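Local coordinates for protein ferredoxin NADP reductase (Plasmodium falciparum, PDB 3JQQ) that transfers electrons between ferredoxin and NADP(H) through a bound FAD in the apicoplast, and may thereby serve the terminal step of isoprenoid precursor synthesis, at residues R101-S106 and G136-F141. The protein carries 1 engineered substitution. Sequence-based numbering, arbitrary orientation.
Sequences RLYSIS and GYCSGF. With FAD (flavin-adenine dinucleotide), chain I.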
# COMPACT_ATOMS: atom_id res chain seq x y z
N ARG B 101 7.25 -10.00 7.72
CA ARG B 101 6.38 -9.59 6.62
C ARG B 101 5.76 -10.81 5.95
O ARG B 101 6.38 -11.87 5.89
CB ARG B 101 7.16 -8.80 5.57
CG ARG B 101 7.15 -7.31 5.78
CD ARG B 101 8.04 -6.91 6.94
NE ARG B 101 8.19 -5.46 7.00
CZ ARG B 101 8.61 -4.80 8.08
NH1 ARG B 101 8.92 -5.47 9.19
NH2 ARG B 101 8.71 -3.48 8.05
N LEU B 102 4.55 -10.64 5.45
CA LEU B 102 3.84 -11.73 4.81
C LEU B 102 4.08 -11.74 3.31
O LEU B 102 4.09 -10.69 2.65
CB LEU B 102 2.34 -11.64 5.10
CG LEU B 102 1.93 -11.63 6.58
CD1 LEU B 102 0.46 -11.29 6.72
CD2 LEU B 102 2.26 -12.96 7.26
N TYR B 103 4.26 -12.94 2.78
CA TYR B 103 4.45 -13.14 1.35
C TYR B 103 3.69 -14.39 0.93
O TYR B 103 3.75 -15.42 1.60
CB TYR B 103 5.94 -13.23 1.02
CG TYR B 103 6.65 -11.95 1.39
CD1 TYR B 103 7.30 -11.82 2.61
CD2 TYR B 103 6.62 -10.85 0.55
CE1 TYR B 103 7.92 -10.64 2.97
CE2 TYR B 103 7.24 -9.67 0.90
CZ TYR B 103 7.89 -9.57 2.10
OH TYR B 103 8.51 -8.39 2.45
N SER B 104 2.94 -14.28 -0.16
CA SER B 104 2.13 -15.39 -0.62
C SER B 104 3.01 -16.47 -1.24
O SER B 104 3.94 -16.18 -2.00
CB SER B 104 1.06 -14.92 -1.60
OG SER B 104 0.17 -14.02 -0.97
N ILE B 105 2.71 -17.72 -0.91
CA ILE B 105 3.44 -18.85 -1.43
C ILE B 105 2.94 -19.14 -2.84
O ILE B 105 1.73 -19.24 -3.06
CB ILE B 105 3.25 -20.09 -0.52
CG1 ILE B 105 3.64 -19.76 0.92
CG2 ILE B 105 4.07 -21.27 -1.03
CD1 ILE B 105 3.30 -20.85 1.92
N SER B 106 3.85 -19.25 -3.79
CA SER B 106 3.47 -19.44 -5.19
C SER B 106 3.73 -20.86 -5.70
O SER B 106 3.64 -21.12 -6.90
CB SER B 106 4.17 -18.42 -6.09
OG SER B 106 5.56 -18.41 -5.86
N GLY B 136 12.83 -0.69 1.30
CA GLY B 136 11.96 -1.16 2.37
C GLY B 136 12.80 -1.99 3.32
O GLY B 136 13.95 -2.32 3.01
N TYR B 137 12.24 -2.34 4.47
CA TYR B 137 12.99 -3.08 5.49
C TYR B 137 13.32 -4.51 5.03
O TYR B 137 14.48 -4.90 4.98
CB TYR B 137 12.23 -3.10 6.82
CG TYR B 137 12.92 -3.88 7.91
CD1 TYR B 137 14.17 -3.50 8.39
CD2 TYR B 137 12.32 -4.99 8.48
CE1 TYR B 137 14.80 -4.21 9.40
CE2 TYR B 137 12.93 -5.71 9.49
CZ TYR B 137 14.17 -5.31 9.95
OH TYR B 137 14.79 -6.02 10.95
N CYS B 138 12.28 -5.27 4.68
CA CYS B 138 12.48 -6.61 4.14
C CYS B 138 13.02 -6.56 2.71
O CYS B 138 13.88 -7.36 2.33
CB CYS B 138 11.17 -7.40 4.19
SG CYS B 138 11.34 -9.16 3.83
N SER B 139 12.54 -5.60 1.91
CA SER B 139 12.98 -5.47 0.52
C SER B 139 14.50 -5.42 0.39
O SER B 139 15.08 -6.08 -0.48
CB SER B 139 12.36 -4.23 -0.12
OG SER B 139 10.95 -4.30 -0.10
N GLY B 140 15.15 -4.63 1.24
CA GLY B 140 16.61 -4.52 1.21
C GLY B 140 17.29 -5.81 1.62
O GLY B 140 18.33 -6.17 1.08
N PHE B 141 16.70 -6.52 2.57
CA PHE B 141 17.21 -7.80 3.02
C PHE B 141 17.15 -8.83 1.89
O PHE B 141 18.12 -9.56 1.67
CB PHE B 141 16.43 -8.27 4.26
CG PHE B 141 16.56 -9.74 4.56
CD1 PHE B 141 17.70 -10.25 5.16
CD2 PHE B 141 15.52 -10.61 4.27
CE1 PHE B 141 17.81 -11.60 5.44
CE2 PHE B 141 15.62 -11.96 4.55
CZ PHE B 141 16.76 -12.46 5.14
PA FAD I . 8.58 -1.43 4.72
O1A FAD I . 7.68 -2.14 5.70
O2A FAD I . 9.94 -1.18 5.32
O5B FAD I . 7.89 -0.06 4.22
C5B FAD I . 6.68 -0.09 3.50
C4B FAD I . 6.73 0.87 2.31
O4B FAD I . 7.09 2.17 2.74
C3B FAD I . 7.77 0.44 1.30
O3B FAD I . 7.28 0.73 0.01
C2B FAD I . 8.96 1.33 1.59
O2B FAD I . 9.67 1.63 0.42
C1B FAD I . 8.33 2.57 2.19
N9A FAD I . 9.17 3.17 3.25
C8A FAD I . 9.68 2.54 4.36
N7A FAD I . 10.38 3.45 5.08
C5A FAD I . 10.32 4.64 4.45
C6A FAD I . 10.86 5.89 4.75
N6A FAD I . 11.66 6.04 5.80
N1A FAD I . 10.63 6.95 3.89
C2A FAD I . 9.87 6.76 2.75
N3A FAD I . 9.34 5.52 2.46
C4A FAD I . 9.56 4.48 3.30
N1 FAD I . 4.51 -8.50 -0.94
C2 FAD I . 5.19 -9.11 -1.97
O2 FAD I . 6.14 -8.53 -2.49
N3 FAD I . 4.81 -10.37 -2.40
C4 FAD I . 3.75 -11.01 -1.81
O4 FAD I . 3.40 -12.13 -2.20
C4X FAD I . 3.06 -10.40 -0.77
N5 FAD I . 1.99 -11.04 -0.18
C5X FAD I . 1.32 -10.42 0.85
C6 FAD I . 0.25 -11.07 1.45
C7 FAD I . -0.44 -10.45 2.49
C7M FAD I . -1.60 -11.16 3.13
C8 FAD I . -0.04 -9.19 2.92
C8M FAD I . -0.78 -8.51 4.05
C9 FAD I . 1.03 -8.54 2.32
C9A FAD I . 1.72 -9.15 1.28
N10 FAD I . 2.79 -8.50 0.70
C10 FAD I . 3.45 -9.13 -0.34
C1' FAD I . 3.35 -7.21 1.27
C2' FAD I . 4.65 -7.44 2.05
O2' FAD I . 4.36 -8.17 3.22
C3' FAD I . 5.39 -6.18 2.52
O3' FAD I . 4.48 -5.22 3.01
C4' FAD I . 6.28 -5.55 1.45
O4' FAD I . 7.32 -6.45 1.13
C5' FAD I . 6.91 -4.26 1.96
O5' FAD I . 7.69 -4.59 3.09
P FAD I . 9.08 -3.85 3.40
O1P FAD I . 9.56 -4.24 4.78
O2P FAD I . 10.13 -4.17 2.35
O3P FAD I . 8.71 -2.28 3.36
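Part of the FAD site, the grip on the pyrophosphate, is formed where strand 101-104 meets helix 137-144, with Arg101 and Tyr137 in contact beside the cofactor's phosphates. Tyr137 brings the rim of its ring, at CD2, over one face of the Arg101 guanidinium, 3.5 Å from NH1, with the two planes turned 47° apart. A bend at chi2 (74°) swings the arginine chain toward the phosphates. There NH2 gives FAD O1A, which lies at the edge of the guanidinium, a nearly straight bond (2.9 Å, 169°), while NE makes only a weak one to O1P. The same O1P accepts Cys138 N at 2.9 Å, so strand and helix share one phosphate oxygen. Tyr137 N donates to O2A and Ser139 N to O2P, and Ser139 OG adds a 2.6 Å bond to O2P: the helix's first turn faces the pyrophosphate with its N-H groups, and its dipole, with Arg101, probably offsets part of the charge. Strand 101-104 is an outermost strand of the FAD-binding domain's antiparallel barrel; helix 137-144 follows strand 134-135, at the other end of the strand order. Cys138 SG makes an oblique sulfur-aromatic contact with the Tyr103 ring, 3.8 Å from CE1. The Tyr103 hydroxyl is hydrogen-bonded to ribityl O4' at 2.6 Å; further along the strand, Ser104 N donates to flavin O4.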